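Local coordinates for protein OBCA, Oxalate Biosynthetic Component A (Burkholderia glumae, PDB 4NNB) that is built around a TIM-barrel fold, with a magnesium ion and an oxaloacetate ion bound in the model, at residues 28-33 against 188-193; 55-60 against 156-161; 429-434 against 463-468. All coordinates share one frame; numbering follows the deposited sequence.

Interaction 1: residues 28-33 against 188-193; sequences IPSFLL and AGYWQA
Ile28 and Tyr190 face each other as an antiparallel hydrogen-bonded pair in a three-stranded sheet. Strand 27-29 is one edge of this sheet and strand 189-191 is its centre. Two backbone bonds close the pair. Ile28 N gives a nearly straight bond to Tyr190 O (2.7 Å). Tyr190 N returns one to Ile28 O (2.8 Å). Pro29 and Gly189 follow as a non-hydrogen-bonded pair. At Pro29, the N-cap, the strand passes into helix 30-33. Ser30 N lies in the first helical turn. Ala188 O takes it up at 3.0 Å in a straight bond, which ties the helix start to the strand. Ser30 OG rests 3.3 Å from Gly189 CA. The backbone angles of Gly189 (phi 165°, psi -142°) in themselves require glycine, and its CA makes a CA-H...O contact with Ile28 O (3.4 Å).

The side chains of Ile28 and Tyr190 share one sheet face. Tyr190 carries CG anti to its carbonyl carbon (chi1 -57°), and the ring runs alongside the end of strand 27-29 toward helix 30-33. Ile28 O sits at the ring edge, in plane, 3.6 Å from Tyr190 CD1. Farther out, Leu33 meets the tyrosine at about a right angle, and its CD2 comes within 3.8 Å of Tyr190 CE1. Helix 41-51 packs on this face: Leu49 touches Ile28, Cys42 and Ile45 touch Leu33, and Ala46 touches Tyr190. This is a small antiparallel sheet with helix 41-51 on one face, and its edge strand runs straight into a short helix with Pro29 at its N-cap position.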
loop_
_atom_site.group_PDB
_atom_site.type_symbol
_atom_site.label_atom_id
_atom_site.label_comp_id
_atom_site.label_asym_id
_atom_site.label_seq_id
_atom_site.Cartn_x
_atom_site.Cartn_y
_atom_site.Cartn_z
ATOM N N ILE A 28 5.135 17.904 -18.297
ATOM C CA ILE A 28 5.206 17.995 -19.747
ATOM C C ILE A 28 4.447 19.235 -20.164
ATOM O O ILE A 28 3.224 19.280 -20.058
ATOM C CB ILE A 28 4.572 16.763 -20.428
ATOM C CG1 ILE A 28 5.274 15.483 -19.967
ATOM C CG2 ILE A 28 4.633 16.897 -21.939
ATOM C CD1 ILE A 28 4.582 14.195 -20.383
ATOM N N PRO A 29 5.174 20.259 -20.624
ATOM C CA PRO A 29 4.574 21.519 -21.086
ATOM C C PRO A 29 3.661 21.337 -22.310
ATOM O O PRO A 29 4.036 20.651 -23.262
ATOM C CB PRO A 29 5.794 22.376 -21.449
ATOM C CG PRO A 29 6.913 21.395 -21.673
ATOM C CD PRO A 29 6.646 20.267 -20.726
ATOM N N SER A 30 2.478 21.945 -22.262
ATOM C CA SER A 30 1.486 21.853 -23.335
ATOM C C SER A 30 2.045 22.188 -24.715
ATOM O O SER A 30 1.773 21.485 -25.690
ATOM C CB SER A 30 0.297 22.768 -23.043
ATOM O OG SER A 30 -0.593 22.179 -22.120
ATOM N N PHE A 31 2.832 23.256 -24.792
ATOM C CA PHE A 31 3.321 23.731 -26.079
ATOM C C PHE A 31 4.213 22.712 -26.778
ATOM O O PHE A 31 4.277 22.678 -28.006
ATOM C CB PHE A 31 4.019 25.088 -25.942
ATOM C CG PHE A 31 5.407 25.015 -25.382
ATOM C CD1 PHE A 31 5.621 25.094 -24.015
ATOM C CD2 PHE A 31 6.505 24.909 -26.227
ATOM C CE1 PHE A 31 6.901 25.050 -23.495
ATOM C CE2 PHE A 31 7.788 24.855 -25.715
ATOM C CZ PHE A 31 7.988 24.928 -24.345
ATOM N N LEU A 32 4.887 21.872 -25.997
ATOM C CA LEU A 32 5.764 20.854 -26.563
ATOM C C LEU A 32 4.998 19.670 -27.139
ATOM O O LEU A 32 5.376 19.122 -28.168
ATOM C CB LEU A 32 6.789 20.376 -25.533
ATOM C CG LEU A 32 8.106 21.143 -25.623
ATOM C CD1 LEU A 32 9.176 20.472 -24.790
ATOM C CD2 LEU A 32 8.556 21.247 -27.072
ATOM N N LEU A 33 3.925 19.278 -26.465
ATOM C CA LEU A 33 3.109 18.161 -26.913
ATOM C C LEU A 33 2.221 18.644 -28.046
ATOM O O LEU A 33 2.148 18.033 -29.116
ATOM C CB LEU A 33 2.250 17.655 -25.757
ATOM C CG LEU A 33 1.602 16.286 -25.912
ATOM C CD1 LEU A 33 2.679 15.222 -26.011
ATOM C CD2 LEU A 33 0.666 16.011 -24.745
ATOM N N ALA A 188 1.542 26.148 -18.918
ATOM C CA ALA A 188 0.506 25.150 -18.681
ATOM C C ALA A 188 0.981 23.793 -19.165
ATOM O O ALA A 188 1.930 23.705 -19.945
ATOM C CB ALA A 188 -0.776 25.544 -19.382
ATOM N N GLY A 189 0.341 22.726 -18.704
ATOM C CA GLY A 189 0.713 21.410 -19.187
ATOM C C GLY A 189 0.208 20.216 -18.401
ATOM O O GLY A 189 -0.924 20.198 -17.906
ATOM N N TYR A 190 1.066 19.207 -18.294
ATOM C CA TYR A 190 0.689 17.945 -17.677
ATOM C C TYR A 190 1.683 17.591 -16.581
ATOM O O TYR A 190 2.891 17.704 -16.768
ATOM C CB TYR A 190 0.610 16.832 -18.734
ATOM C CG TYR A 190 -0.342 17.142 -19.873
ATOM C CD1 TYR A 190 0.063 17.910 -20.959
ATOM C CD2 TYR A 190 -1.649 16.672 -19.858
ATOM C CE1 TYR A 190 -0.810 18.200 -21.996
ATOM C CE2 TYR A 190 -2.524 16.956 -20.889
ATOM C CZ TYR A 190 -2.099 17.718 -21.954
ATOM O OH TYR A 190 -2.975 18.000 -22.980
ATOM N N TRP A 191 1.154 17.151 -15.445
ATOM C CA TRP A 191 1.949 16.882 -14.252
ATOM C C TRP A 191 1.725 15.459 -13.780
ATOM O O TRP A 191 0.591 14.978 -13.737
ATOM C CB TRP A 191 1.552 17.872 -13.147
ATOM C CG TRP A 191 2.033 17.546 -11.757
ATOM C CD1 TRP A 191 3.292 17.165 -11.385
ATOM C CD2 TRP A 191 1.262 17.613 -10.554
ATOM N NE1 TRP A 191 3.344 16.978 -10.020
ATOM C CE2 TRP A 191 2.111 17.253 -9.487
ATOM C CE3 TRP A 191 -0.067 17.936 -10.273
ATOM C CZ2 TRP A 191 1.673 17.211 -8.160
ATOM C CZ3 TRP A 191 -0.503 17.889 -8.957
ATOM C CH2 TRP A 191 0.365 17.527 -7.918
ATOM N N GLN A 192 2.811 14.781 -13.439
ATOM C CA GLN A 192 2.707 13.484 -12.788
ATOM C C GLN A 192 2.829 13.694 -11.285
ATOM O O GLN A 192 3.926 13.869 -10.756
ATOM C CB GLN A 192 3.792 12.531 -13.287
ATOM C CG GLN A 192 3.802 11.170 -12.585
ATOM C CD GLN A 192 2.435 10.515 -12.558
ATOM O OE1 GLN A 192 1.656 10.713 -11.623
ATOM N NE2 GLN A 192 2.136 9.723 -13.588
ATOM N N ALA A 193 1.692 13.697 -10.604
ATOM C CA ALA A 193 1.674 13.917 -9.167
ATOM C C ALA A 193 2.275 12.726 -8.431
ATOM O O ALA A 193 2.863 12.865 -7.344
ATOM C CB ALA A 193 0.254 14.152 -8.709
#

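Interaction 2: residues 55-60 against 156-161; sequences EVVPAG and HHYLPP
Val57 meets Tyr158 and Pro161, with its side chain directed at both. Its CG2 lies between the backbone N and the carbonyl carbon (CG1 takes the place anti to the carbonyl carbon, chi1 -72°). From there CG2 reaches Tyr158 OH at 3.5 Å. Tyr158 extends toward it from the opposite direction, with CG anti to the backbone N (chi1 173°). The methyl approaches the ring obliquely. A water lies at the ring edge, in plane. It accepts a short bond from Tyr158 OH (2.5 Å) and donates to Pro58 O (2.9 Å). The tyrosine hydroxyl is thus linked to the loop backbone without a direct bond between the segments.

The Pro161 ring fits against the bend of residues 57-60. Its CG touches Pro58 O at 3.3 Å and Ala59 O at 3.4 Å. Its CD faces Val57 CB at 4.1 Å. The rings of Pro58 and Pro161 slant past each other, CG to CG.

Pro160 is the N-cap of helix 161-170, so Pro161, the first residue of the helix, packs on the loop after strand 55-57. Behind it, Tyr158 stacks on Phe27 and touches Leu63 of strand 62-66, the antiparallel neighbour of strand 155-159.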
loop_
_atom_site.group_PDB
_atom_site.type_symbol
_atom_site.label_atom_id
_atom_site.label_comp_id
_atom_site.label_asym_id
_atom_site.label_seq_id
_atom_site.Cartn_x
_atom_site.Cartn_y
_atom_site.Cartn_z
ATOM N N GLU A 55 -2.036 14.621 -14.736
ATOM C CA GLU A 55 -3.174 15.519 -14.602
ATOM C C GLU A 55 -2.899 16.859 -15.301
ATOM O O GLU A 55 -1.759 17.333 -15.335
ATOM C CB GLU A 55 -3.534 15.704 -13.118
ATOM C CG GLU A 55 -3.424 17.132 -12.578
ATOM C CD GLU A 55 -3.669 17.208 -11.070
ATOM O OE1 GLU A 55 -3.421 18.280 -10.471
ATOM O OE2 GLU A 55 -4.116 16.194 -10.488
ATOM N N VAL A 56 -3.938 17.450 -15.886
ATOM C CA VAL A 56 -3.803 18.740 -16.561
ATOM C C VAL A 56 -3.614 19.864 -15.544
ATOM O O VAL A 56 -4.356 19.951 -14.566
ATOM C CB VAL A 56 -5.036 19.047 -17.454
ATOM C CG1 VAL A 56 -5.037 20.502 -17.884
ATOM C CG2 VAL A 56 -5.048 18.135 -18.673
ATOM N N VAL A 57 -2.618 20.721 -15.770
ATOM C CA VAL A 57 -2.398 21.872 -14.893
ATOM C C VAL A 57 -2.255 23.183 -15.667
ATOM O O VAL A 57 -1.724 23.204 -16.781
ATOM C CB VAL A 57 -1.151 21.677 -13.988
ATOM C CG1 VAL A 57 -1.428 20.638 -12.911
ATOM C CG2 VAL A 57 0.065 21.299 -14.826
ATOM N N PRO A 58 -2.739 24.283 -15.079
ATOM C CA PRO A 58 -2.554 25.621 -15.658
ATOM C C PRO A 58 -1.133 26.127 -15.446
ATOM O O PRO A 58 -0.301 25.418 -14.880
ATOM C CB PRO A 58 -3.530 26.484 -14.851
ATOM C CG PRO A 58 -3.663 25.777 -13.543
ATOM C CD PRO A 58 -3.599 24.310 -13.882
ATOM N N ALA A 59 -0.855 27.346 -15.892
ATOM C CA ALA A 59 0.452 27.949 -15.662
ATOM C C ALA A 59 0.624 28.286 -14.185
ATOM O O ALA A 59 -0.353 28.349 -13.441
ATOM C CB ALA A 59 0.627 29.193 -16.518
ATOM N N GLY A 60 1.870 28.488 -13.762
ATOM C CA GLY A 60 2.149 28.906 -12.400
ATOM C C GLY A 60 2.900 27.899 -11.541
ATOM O O GLY A 60 3.168 28.160 -10.366
ATOM N N HIS A 156 14.044 16.112 -12.628
ATOM C CA HIS A 156 13.053 16.906 -13.311
ATOM C C HIS A 156 11.827 16.893 -12.419
ATOM O O HIS A 156 10.898 16.104 -12.627
ATOM C CB HIS A 156 12.742 16.285 -14.672
ATOM C CG HIS A 156 11.978 17.189 -15.583
ATOM N ND1 HIS A 156 10.606 17.271 -15.569
ATOM C CD2 HIS A 156 12.406 18.060 -16.529
ATOM C CE1 HIS A 156 10.214 18.157 -16.473
ATOM N NE2 HIS A 156 11.286 18.650 -17.062
ATOM N N HIS A 157 11.835 17.765 -11.414
ATOM C CA HIS A 157 10.838 17.720 -10.352
ATOM C C HIS A 157 9.964 18.968 -10.317
ATOM O O HIS A 157 10.467 20.091 -10.186
ATOM C CB HIS A 157 11.516 17.476 -8.998
ATOM C CG HIS A 157 12.151 16.124 -8.884
ATOM N ND1 HIS A 157 13.130 15.833 -7.961
ATOM C CD2 HIS A 157 11.934 14.981 -9.579
ATOM C CE1 HIS A 157 13.497 14.571 -8.096
ATOM N NE2 HIS A 157 12.788 14.032 -9.070
ATOM N N TYR A 158 8.652 18.747 -10.420
ATOM C CA TYR A 158 7.671 19.819 -10.594
ATOM C C TYR A 158 6.677 19.939 -9.427
ATOM O O TYR A 158 6.174 18.940 -8.915
ATOM C CB TYR A 158 6.922 19.584 -11.914
ATOM C CG TYR A 158 5.751 20.507 -12.198
ATOM C CD1 TYR A 158 4.468 20.189 -11.773
ATOM C CD2 TYR A 158 5.927 21.679 -12.920
ATOM C CE1 TYR A 158 3.397 21.019 -12.046
ATOM C CE2 TYR A 158 4.866 22.521 -13.197
ATOM C CZ TYR A 158 3.605 22.187 -12.760
ATOM O OH TYR A 158 2.547 23.025 -13.040
ATOM N N LEU A 159 6.392 21.173 -9.026
ATOM C CA LEU A 159 5.345 21.456 -8.048
ATOM C C LEU A 159 4.210 22.212 -8.767
ATOM O O LEU A 159 4.476 23.155 -9.500
ATOM C CB LEU A 159 5.916 22.296 -6.902
ATOM C CG LEU A 159 7.123 21.686 -6.179
ATOM C CD1 LEU A 159 7.655 22.603 -5.083
ATOM C CD2 LEU A 159 6.782 20.306 -5.610
ATOM N N PRO A 160 2.944 21.797 -8.561
ATOM C CA PRO A 160 1.797 22.373 -9.287
ATOM C C PRO A 160 1.394 23.771 -8.806
ATOM O O PRO A 160 1.711 24.139 -7.673
ATOM C CB PRO A 160 0.671 21.380 -8.972
ATOM C CG PRO A 160 1.008 20.890 -7.603
ATOM C CD PRO A 160 2.515 20.739 -7.627
ATOM N N PRO A 161 0.684 24.535 -9.654
ATOM C CA PRO A 161 0.287 25.912 -9.330
ATOM C C PRO A 161 -0.400 26.056 -7.971
ATOM O O PRO A 161 -0.093 26.996 -7.258
ATOM C CB PRO A 161 -0.694 26.258 -10.454
ATOM C CG PRO A 161 -0.192 25.479 -11.616
ATOM C CD PRO A 161 0.298 24.167 -11.030
HETATM O O HOH W 1 2.514 24.983 -14.654
#

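Interaction 3: residues 429-434 against 463-468; sequences QLRPVV and LGLGLD
The Arg431 guanidinium has a water at its edge, in plane, while Gly464 O approaches it obliquely. The bond from Arg431 NH1 to Gly464 O is weak, at 3.1 Å and 135°. The water donates to Leu465 O (2.6 Å) and has a weak, long bond from Arg431 NH1 (3.5 Å). The arginine chain leaves with CG anti to the backbone N and then bends at chi2 (102°) and chi3 (68°), which turns the charge toward the end of helix 458-465. A positive group near these carbonyls is probably favourable. Arg431 also touches a crystal neighbour.

Leu465 is wedged against helix 416-440. Its CD1 meets Leu430 CB at 3.7 Å, the two side chains crossing at about a right angle. Its CD2 rests on the helix backbone, 3.7 Å from Arg431 CA. Next to it, Val434 CG2 packs on Leu467 CD2 at 3.9 Å. Gly466, with positive phi, ends helix 458-465 in a Schellman motif, and the chain turns to bring Leu467 inward. There Leu467 touches Ile446 and Ile448 of strand 444-449. Two helices packed side by side over parallel strands, with strand 444-449 between them in sequence, are characteristic of the outer layer of a TIM barrel.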
loop_
_atom_site.group_PDB
_atom_site.type_symbol
_atom_site.label_atom_id
_atom_site.label_comp_id
_atom_site.label_asym_id
_atom_site.label_seq_id
_atom_site.Cartn_x
_atom_site.Cartn_y
_atom_site.Cartn_z
ATOM N N GLN A 429 -15.970 -0.874 17.904
ATOM C CA GLN A 429 -16.452 -1.458 16.657
ATOM C C GLN A 429 -15.850 -2.841 16.412
ATOM O O GLN A 429 -16.549 -3.761 15.981
ATOM C CB GLN A 429 -16.151 -0.527 15.483
ATOM C CG GLN A 429 -17.016 0.712 15.452
ATOM C CD GLN A 429 -18.434 0.394 15.056
ATOM O OE1 GLN A 429 -18.692 -0.015 13.922
ATOM N NE2 GLN A 429 -19.364 0.559 15.991
ATOM N N LEU A 430 -14.559 -2.991 16.698
ATOM C CA LEU A 430 -13.853 -4.212 16.339
ATOM C C LEU A 430 -14.002 -5.320 17.374
ATOM O O LEU A 430 -13.875 -6.497 17.034
ATOM C CB LEU A 430 -12.366 -3.931 16.063
ATOM C CG LEU A 430 -12.075 -3.070 14.831
ATOM C CD1 LEU A 430 -10.585 -2.690 14.782
ATOM C CD2 LEU A 430 -12.485 -3.813 13.563
ATOM N N ARG A 431 -14.270 -4.948 18.629
ATOM C CA ARG A 431 -14.332 -5.938 19.711
ATOM C C ARG A 431 -15.296 -7.113 19.455
ATOM O O ARG A 431 -14.889 -8.266 19.598
ATOM C CB ARG A 431 -14.620 -5.281 21.076
ATOM C CG ARG A 431 -14.826 -6.273 22.217
ATOM C CD ARG A 431 -13.596 -6.390 23.078
ATOM N NE ARG A 431 -13.365 -5.148 23.812
ATOM C CZ ARG A 431 -12.206 -4.811 24.360
ATOM N NH1 ARG A 431 -11.165 -5.620 24.247
ATOM N NH2 ARG A 431 -12.086 -3.661 25.008
ATOM N N PRO A 432 -16.558 -6.829 19.072
ATOM C CA PRO A 432 -17.477 -7.957 18.871
ATOM C C PRO A 432 -17.058 -8.821 17.685
ATOM O O PRO A 432 -17.344 -10.016 17.690
ATOM C CB PRO A 432 -18.813 -7.278 18.547
ATOM C CG PRO A 432 -18.658 -5.852 18.914
ATOM C CD PRO A 432 -17.212 -5.538 18.780
ATOM N N VAL A 433 -16.401 -8.229 16.685
ATOM C CA VAL A 433 -15.879 -9.005 15.553
ATOM C C VAL A 433 -14.812 -9.967 16.054
ATOM O O VAL A 433 -14.864 -11.171 15.776
ATOM C CB VAL A 433 -15.316 -8.082 14.432
ATOM C CG1 VAL A 433 -14.589 -8.889 13.349
ATOM C CG2 VAL A 433 -16.434 -7.260 13.812
ATOM N N VAL A 434 -13.859 -9.444 16.827
ATOM C CA VAL A 434 -12.812 -10.285 17.392
ATOM C C VAL A 434 -13.406 -11.413 18.253
ATOM O O VAL A 434 -12.992 -12.566 18.148
ATOM C CB VAL A 434 -11.800 -9.454 18.215
ATOM C CG1 VAL A 434 -10.845 -10.357 18.972
ATOM C CG2 VAL A 434 -11.022 -8.496 17.291
ATOM N N LEU A 463 -3.272 -3.919 20.675
ATOM C CA LEU A 463 -2.954 -4.301 22.039
ATOM C C LEU A 463 -4.234 -4.362 22.873
ATOM O O LEU A 463 -4.416 -5.273 23.683
ATOM C CB LEU A 463 -1.938 -3.315 22.628
ATOM C CG LEU A 463 -0.514 -3.852 22.830
ATOM C CD1 LEU A 463 -0.149 -4.972 21.879
ATOM C CD2 LEU A 463 0.523 -2.737 22.757
ATOM N N GLY A 464 -5.133 -3.413 22.647
ATOM C CA GLY A 464 -6.360 -3.338 23.418
ATOM C C GLY A 464 -7.349 -4.435 23.064
ATOM O O GLY A 464 -8.245 -4.746 23.854
ATOM N N LEU A 465 -7.196 -5.011 21.873
ATOM C CA LEU A 465 -8.078 -6.087 21.424
ATOM C C LEU A 465 -7.498 -7.450 21.750
ATOM O O LEU A 465 -8.174 -8.471 21.600
ATOM C CB LEU A 465 -8.332 -5.985 19.919
ATOM C CG LEU A 465 -9.257 -4.860 19.480
ATOM C CD1 LEU A 465 -9.218 -4.688 17.954
ATOM C CD2 LEU A 465 -10.690 -5.091 19.980
ATOM N N GLY A 466 -6.242 -7.468 22.188
ATOM C CA GLY A 466 -5.565 -8.721 22.465
ATOM C C GLY A 466 -5.180 -9.464 21.201
ATOM O O GLY A 466 -5.084 -10.703 21.194
ATOM N N LEU A 467 -4.936 -8.711 20.130
ATOM C CA LEU A 467 -4.611 -9.326 18.843
ATOM C C LEU A 467 -3.244 -10.005 18.831
ATOM O O LEU A 467 -2.368 -9.688 19.634
ATOM C CB LEU A 467 -4.714 -8.307 17.711
ATOM C CG LEU A 467 -6.127 -7.769 17.509
ATOM C CD1 LEU A 467 -6.259 -7.049 16.169
ATOM C CD2 LEU A 467 -7.170 -8.896 17.619
ATOM N N ASP A 468 -3.076 -10.941 17.905
ATOM C CA ASP A 468 -1.853 -11.714 17.786
ATOM C C ASP A 468 -0.866 -11.161 16.774
ATOM O O ASP A 468 0.254 -11.652 16.668
ATOM C CB ASP A 468 -2.210 -13.133 17.385
ATOM C CG ASP A 468 -3.231 -13.731 18.303
ATOM O OD1 ASP A 468 -2.834 -14.174 19.394
ATOM O OD2 ASP A 468 -4.424 -13.728 17.953
HETATM O O HOH W 2 -10.679 -8.364 22.142
#

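Interactions 1 and 2 belong to one small region, with centres 7 Å apart. Interaction 2 is nested in the chain loop that interaction 1 closes. Strands 189-191 and 55-57 are sheet neighbours, joined by a probable hydrogen bond from Val57 N to Gly189 O (2.8 Å). Trp191 of interaction 1 packs on Tyr158 and Pro160 of interaction 2, its CD1 3.3 Å from Tyr158 CD1. Interaction 3 lies on the other side of the chain's centre, about 49 Å from interaction 1 and 45 Å from interaction 2, between centres. It lies in the outer helical layer of the barrel. That barrel carries His224, His226 and Glu475, which bind magnesium and line the oxaloacetate pocket. Strand 469-472, directly after segment 463-468, leads toward Glu475.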